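Local atomic coordinates of uncharacterized protein (PDB entry 4ZV9), a protein that is of unknown function but belongs to the dienelactone hydrolase family of the alpha/beta-hydrolase clan, and so is probably a hydrolase. Residues A[76-81]-A[96-101]; A[15-20]-A[111-116]. One frame throughout, in Å; residues are numbered along the deposited sequence.

Interaction 1: residues A[76-81]-A[96-101]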
loop_
_atom_site.group_PDB
_atom_site.type_symbol
_atom_site.label_atom_id
_atom_site.label_comp_id
_atom_site.label_asym_id
_atom_site.label_seq_id
_atom_site.Cartn_x
_atom_site.Cartn_y
_atom_site.Cartn_z
ATOM N N ASP A 76 4.094 0.913 -10.772
ATOM C CA ASP A 76 3.590 2.076 -11.481
ATOM C C ASP A 76 2.331 1.727 -12.287
ATOM O O ASP A 76 2.388 1.113 -13.370
ATOM C CB ASP A 76 4.647 2.654 -12.420
ATOM C CG ASP A 76 4.239 4.001 -12.995
ATOM O OD1 ASP A 76 3.123 4.498 -12.699
ATOM O OD2 ASP A 76 5.052 4.548 -13.753
ATOM N N GLY A 77 1.196 2.162 -11.770
ATOM C CA GLY A 77 -0.097 1.891 -12.398
ATOM C C GLY A 77 -0.332 2.645 -13.690
ATOM O O GLY A 77 -1.295 2.366 -14.411
ATOM N N LEU A 78 0.527 3.624 -13.974
ATOM C CA LEU A 78 0.438 4.362 -15.229
ATOM C C LEU A 78 1.435 3.873 -16.259
ATOM O O LEU A 78 1.622 4.518 -17.290
ATOM C CB LEU A 78 0.650 5.853 -14.975
ATOM C CG LEU A 78 -0.397 6.511 -14.074
ATOM C CD1 LEU A 78 -0.133 8.009 -13.970
ATOM C CD2 LEU A 78 -1.814 6.259 -14.602
ATOM N N ASN A 79 2.052 2.718 -16.020
ATOM C CA ASN A 79 3.090 2.244 -16.930
ATOM C C ASN A 79 2.601 2.005 -18.349
ATOM O O ASN A 79 3.367 2.154 -19.298
ATOM C CB ASN A 79 3.767 0.997 -16.389
ATOM C CG ASN A 79 5.055 0.670 -17.134
ATOM O OD1 ASN A 79 5.898 1.547 -17.381
ATOM N ND2 ASN A 79 5.230 -0.583 -17.464
ATOM N N SER A 80 1.324 1.664 -18.507
ATOM C CA SER A 80 0.770 1.404 -19.833
ATOM C C SER A 80 0.468 2.682 -20.629
ATOM O O SER A 80 0.169 2.602 -21.813
ATOM C CB SER A 80 -0.519 0.576 -19.725
ATOM O OG SER A 80 -1.545 1.269 -19.026
ATOM N N VAL A 81 0.479 3.839 -19.967
ATOM C CA VAL A 81 0.159 5.107 -20.621
ATOM C C VAL A 81 1.282 6.136 -20.428
ATOM O O VAL A 81 1.015 7.332 -20.295
ATOM C CB VAL A 81 -1.221 5.661 -20.157
ATOM C CG1 VAL A 81 -2.368 4.800 -20.695
ATOM C CG2 VAL A 81 -1.318 5.755 -18.636
ATOM N N GLN A 96 -7.620 7.226 -14.680
ATOM C CA GLN A 96 -9.015 6.966 -15.055
ATOM C C GLN A 96 -9.182 6.219 -16.378
ATOM O O GLN A 96 -10.160 5.512 -16.562
ATOM C CB GLN A 96 -9.781 8.278 -15.193
ATOM C CG GLN A 96 -10.146 8.919 -13.881
ATOM C CD GLN A 96 -10.878 10.229 -14.078
ATOM O OE1 GLN A 96 -10.839 10.834 -15.162
ATOM N NE2 GLN A 96 -11.525 10.699 -13.020
ATOM N N GLN A 97 -8.222 6.372 -17.280
ATOM C CA GLN A 97 -8.271 5.727 -18.583
ATOM C C GLN A 97 -7.759 4.289 -18.537
ATOM O O GLN A 97 -7.945 3.551 -19.489
ATOM C CB GLN A 97 -7.427 6.506 -19.595
ATOM C CG GLN A 97 -7.799 7.974 -19.788
ATOM C CD GLN A 97 -6.723 8.778 -20.531
ATOM O OE1 GLN A 97 -5.745 8.223 -21.049
ATOM N NE2 GLN A 97 -6.913 10.100 -20.598
ATOM N N VAL A 98 -7.098 3.897 -17.458
ATOM C CA VAL A 98 -6.536 2.555 -17.358
ATOM C C VAL A 98 -7.644 1.576 -16.944
ATOM O O VAL A 98 -8.458 1.890 -16.077
ATOM C CB VAL A 98 -5.376 2.509 -16.330
ATOM C CG1 VAL A 98 -4.802 1.096 -16.196
ATOM C CG2 VAL A 98 -4.255 3.463 -16.731
ATOM N N ASP A 99 -7.671 0.408 -17.570
ATOM C CA ASP A 99 -8.683 -0.598 -17.232
ATOM C C ASP A 99 -8.559 -0.956 -15.740
ATOM O O ASP A 99 -7.498 -1.372 -15.301
ATOM C CB ASP A 99 -8.514 -1.859 -18.060
ATOM C CG ASP A 99 -9.520 -2.921 -17.671
ATOM O OD1 ASP A 99 -10.706 -2.770 -18.027
ATOM O OD2 ASP A 99 -9.125 -3.893 -16.995
ATOM N N PRO A 100 -9.642 -0.778 -14.959
ATOM C CA PRO A 100 -9.561 -1.032 -13.524
ATOM C C PRO A 100 -9.130 -2.444 -13.114
ATOM O O PRO A 100 -8.332 -2.589 -12.196
ATOM C CB PRO A 100 -10.976 -0.751 -13.032
ATOM C CG PRO A 100 -11.551 0.189 -14.036
ATOM C CD PRO A 100 -10.954 -0.221 -15.348
ATOM N N THR A 101 -9.641 -3.461 -13.793
ATOM C CA THR A 101 -9.297 -4.847 -13.455
ATOM C C THR A 101 -7.826 -5.128 -13.712
ATOM O O THR A 101 -7.174 -5.762 -12.890
ATOM C CB THR A 101 -10.175 -5.851 -14.243
ATOM O OG1 THR A 101 -11.557 -5.560 -13.990
ATOM C CG2 THR A 101 -9.877 -7.298 -13.833
#
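Leu-78 and Val-98 are the residues whose CA atoms come nearest across the two segments, 7.5 Å from Leu-78 CA to Val-98 CA. Residues 76-81 form an irregular loop leaving the C-terminal end of strand 71-75. The other segment, 96-101, contains the break between helix 88-97 and helix 100-116. The loop is folded tightly on itself: a type I beta turn runs from Asp-76 to Asn-79, closed by Asn-79 N to Asp-76 O at 3.1 Å. An Asx turn lies over the same residues, since Asp-76 OD1 accepts from Leu-78 N at 3.0 Å, the N-H meeting the oxygen from above the carboxylate plane, 55° out of it. The break on the other side is fixed by an N-cap: Asp-99 OD2 accepts from Lys-102 N.

Val-98 carries the contact from the break. Its CG1 is anti to the backbone N (chi1 179°), which leaves CG2 beside that nitrogen and turned into the loop. Val-98 CG2 is the methyl that touches all four loop partners. It lies 3.9 Å from Gly-77 O and also meets Ser-80 OG. Leu-78 reaches in with the end of its chain, its CD2 4.3 Å from Val-98 CG2, whereas Val-81 meets Val-98 at a slant, CG2 to CG2 at 4.2 Å. Leu-94 backs Leu-78 and Val-81 from helix 88-97, and His-25 touches both Ser-80 and the buried Val-98.

Across the gap the attraction is van der Waals alone, over 157 Å² of buried surface, the methyl meeting two apolar side chains and two oxygens. The contact works by the fit of a beta-branched side chain, chiefly through its CG2, against a turn held by its own bonds, consistent with a locally bonded turn meeting a capped helix start.

Interaction 2: residues A[15-20]-A[111-116]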
loop_
_atom_site.group_PDB
_atom_site.type_symbol
_atom_site.label_atom_id
_atom_site.label_comp_id
_atom_site.label_asym_id
_atom_site.label_seq_id
_atom_site.Cartn_x
_atom_site.Cartn_y
_atom_site.Cartn_z
ATOM N N GLU A 15 15.986 0.927 -6.940
ATOM C CA GLU A 15 16.122 0.765 -8.382
ATOM C C GLU A 15 14.770 0.508 -8.998
ATOM O O GLU A 15 13.883 -0.029 -8.331
ATOM C CB GLU A 15 17.097 -0.371 -8.762
ATOM C CG GLU A 15 16.617 -1.763 -8.384
ATOM C CD GLU A 15 17.610 -2.869 -8.710
ATOM O OE1 GLU A 15 18.505 -2.660 -9.560
ATOM O OE2 GLU A 15 17.474 -3.954 -8.105
ATOM N N TYR A 16 14.611 0.890 -10.265
ATOM C CA TYR A 16 13.388 0.558 -11.003
ATOM C C TYR A 16 13.592 -0.808 -11.596
ATOM O O TYR A 16 14.700 -1.157 -12.021
ATOM C CB TYR A 16 13.081 1.589 -12.093
ATOM C CG TYR A 16 12.725 2.932 -11.521
ATOM C CD1 TYR A 16 11.453 3.174 -11.002
ATOM C CD2 TYR A 16 13.655 3.962 -11.486
ATOM C CE1 TYR A 16 11.125 4.405 -10.465
ATOM C CE2 TYR A 16 13.338 5.192 -10.954
ATOM C CZ TYR A 16 12.078 5.397 -10.406
ATOM O OH TYR A 16 11.791 6.613 -9.869
ATOM N N ILE A 17 12.535 -1.605 -11.593
ATOM C CA ILE A 17 12.574 -2.938 -12.149
ATOM C C ILE A 17 11.328 -3.133 -12.977
ATOM O O ILE A 17 10.449 -2.266 -13.005
ATOM C CB ILE A 17 12.573 -4.032 -11.054
ATOM C CG1 ILE A 17 11.264 -4.014 -10.246
ATOM C CG2 ILE A 17 13.778 -3.883 -10.138
ATOM C CD1 ILE A 17 11.044 -5.285 -9.444
ATOM N N THR A 18 11.253 -4.268 -13.647
ATOM C CA THR A 18 10.012 -4.657 -14.309
ATOM C C THR A 18 9.663 -6.040 -13.774
ATOM O O THR A 18 10.554 -6.800 -13.418
ATOM C CB THR A 18 10.111 -4.693 -15.843
ATOM O OG1 THR A 18 10.959 -5.760 -16.248
ATOM C CG2 THR A 18 10.664 -3.380 -16.396
ATOM N N TYR A 19 8.370 -6.366 -13.711
ATOM C CA TYR A 19 7.946 -7.695 -13.272
ATOM C C TYR A 19 6.733 -8.108 -14.106
ATOM O O TYR A 19 6.051 -7.247 -14.665
ATOM C CB TYR A 19 7.628 -7.681 -11.769
ATOM C CG TYR A 19 6.424 -6.847 -11.408
ATOM C CD1 TYR A 19 6.544 -5.490 -11.120
ATOM C CD2 TYR A 19 5.152 -7.410 -11.378
ATOM C CE1 TYR A 19 5.430 -4.728 -10.794
ATOM C CE2 TYR A 19 4.040 -6.649 -11.055
ATOM C CZ TYR A 19 4.186 -5.314 -10.763
ATOM O OH TYR A 19 3.080 -4.562 -10.475
ATOM N N PRO A 20 6.461 -9.412 -14.205
ATOM C CA PRO A 20 5.343 -9.836 -15.034
ATOM C C PRO A 20 3.969 -9.729 -14.380
ATOM O O PRO A 20 3.800 -10.048 -13.194
ATOM C CB PRO A 20 5.685 -11.295 -15.358
ATOM C CG PRO A 20 6.472 -11.757 -14.183
ATOM C CD PRO A 20 7.216 -10.556 -13.661
ATOM N N ILE A 111 2.419 -8.671 -5.551
ATOM C CA ILE A 111 2.416 -9.523 -4.356
ATOM C C ILE A 111 3.056 -10.874 -4.700
ATOM O O ILE A 111 3.930 -11.380 -3.980
ATOM C CB ILE A 111 0.998 -9.760 -3.808
ATOM C CG1 ILE A 111 0.409 -8.458 -3.275
ATOM C CG2 ILE A 111 1.012 -10.819 -2.685
ATOM C CD1 ILE A 111 -1.082 -8.518 -2.948
ATOM N N GLU A 112 2.619 -11.461 -5.801
ATOM C CA GLU A 112 3.122 -12.772 -6.202
ATOM C C GLU A 112 4.613 -12.741 -6.523
ATOM O O GLU A 112 5.334 -13.662 -6.174
ATOM C CB GLU A 112 2.291 -13.343 -7.371
ATOM C CG GLU A 112 0.832 -13.593 -7.003
ATOM C CD GLU A 112 0.019 -14.229 -8.118
ATOM O OE1 GLU A 112 0.627 -14.823 -9.057
ATOM O OE2 GLU A 112 -1.236 -14.130 -8.038
ATOM N N PHE A 113 5.047 -11.685 -7.200
ATOM C CA PHE A 113 6.432 -11.507 -7.545
ATOM C C PHE A 113 7.290 -11.397 -6.282
ATOM O O PHE A 113 8.354 -12.009 -6.208
ATOM C CB PHE A 113 6.601 -10.258 -8.429
ATOM C CG PHE A 113 8.022 -9.998 -8.869
ATOM C CD1 PHE A 113 8.596 -10.733 -9.886
ATOM C CD2 PHE A 113 8.765 -8.993 -8.278
ATOM C CE1 PHE A 113 9.906 -10.493 -10.287
ATOM C CE2 PHE A 113 10.073 -8.740 -8.675
ATOM C CZ PHE A 113 10.640 -9.483 -9.684
HETATM N N MSE A 114 6.819 -10.654 -5.287
HETATM C CA MSE A 114 7.575 -10.486 -4.043
HETATM C C MSE A 114 7.562 -11.770 -3.228
HETATM O O MSE A 114 8.471 -12.003 -2.434
HETATM C CB MSE A 114 7.059 -9.285 -3.244
HETATM C CG MSE A 114 7.409 -7.958 -3.911
HETATM SE SE MSE A 114 9.356 -7.677 -3.680
HETATM C CE MSE A 114 10.038 -8.398 -5.359
ATOM N N GLN A 115 6.541 -12.607 -3.409
ATOM C CA GLN A 115 6.478 -13.909 -2.716
ATOM C C GLN A 115 7.616 -14.815 -3.161
ATOM O O GLN A 115 8.175 -15.558 -2.363
ATOM C CB GLN A 115 5.151 -14.650 -2.997
ATOM C CG GLN A 115 3.978 -14.249 -2.096
ATOM C CD GLN A 115 2.607 -14.753 -2.552
ATOM O OE1 GLN A 115 2.417 -15.114 -3.703
ATOM N NE2 GLN A 115 1.631 -14.709 -1.654
ATOM N N ARG A 116 7.945 -14.742 -4.444
ATOM C CA ARG A 116 8.962 -15.601 -5.034
ATOM C C ARG A 116 10.332 -14.943 -5.203
ATOM O O ARG A 116 11.257 -15.566 -5.718
ATOM C CB ARG A 116 8.460 -16.070 -6.397
ATOM C CG ARG A 116 7.070 -16.683 -6.303
ATOM C CD ARG A 116 6.422 -16.857 -7.656
ATOM N NE ARG A 116 4.985 -17.081 -7.540
ATOM C CZ ARG A 116 4.350 -18.242 -7.669
ATOM N NH1 ARG A 116 4.994 -19.371 -7.956
ATOM N NH2 ARG A 116 3.033 -18.266 -7.521
#
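Phe-113 lays its ring beneath the CB of Tyr-19, which stands over the centre of one face, 3.6 Å from the ring centroid and 9° off the ring normal. That is a CH-pi contact, and it joins edge strand 12-21 to helix 100-116, one of the helices packed on the central sheet of the alpha/beta-hydrolase fold. The short segments run at 103° to one another, their axes 8.9 Å apart at closest approach, so the strand passes across the helix and not along it.

Phe-113 extends straight out from the helix, its CG on the far side of the CA-CB bond from the backbone N, and reaches three strand residues. Ile-17 approaches from the opposite direction, its CD1 lying 3.7 Å from Phe-113 CE2. Pro-20 comes at about a right angle to the phenylalanine and sets its CD 4.0 Å from Phe-113 CD1.

The rings of Tyr-19 and Phe-113 themselves meet obliquely, with centroids 5.8 Å apart and planes at 33°, and the tyrosine ring leads away from the CB that does the touching. It runs past Ala-109 and Ala-110, and the hydroxyl ends on Asp-106 O, earlier in the same helix. One side chain is thereby fastened to the helix at both ends, by carbon at its root and by a hydrogen bond at its tip. Beside this pair, Ile-17 also rests on Leu-73 and Leu-32, continuing the apolar layer between helix and sheet. At the root of the tyrosine, Tyr-19 CB is 3.7 Å from both CG and CD1 of Phe-113.

From the N terminus, the chain first lays down strand 12-21, whose residues 15-20 wait for a partner 91 positions later. Strand 71-75 then delivers the loop 76-81, and helix 88-97 brings the chain back to it at 96-101, closing the short loop of interaction 1. Helix 100-116 follows at once, and its final turns at 111-116 close the long loop of interaction 2. Interaction 1 is therefore nested inside interaction 2. The link just ahead of helix 100-116 rests on the loop after strand 71-75, and the end of that helix on the edge strand. The contact centres are about 17 Å apart, and their nearest atoms, about 6 Å apart, do not touch.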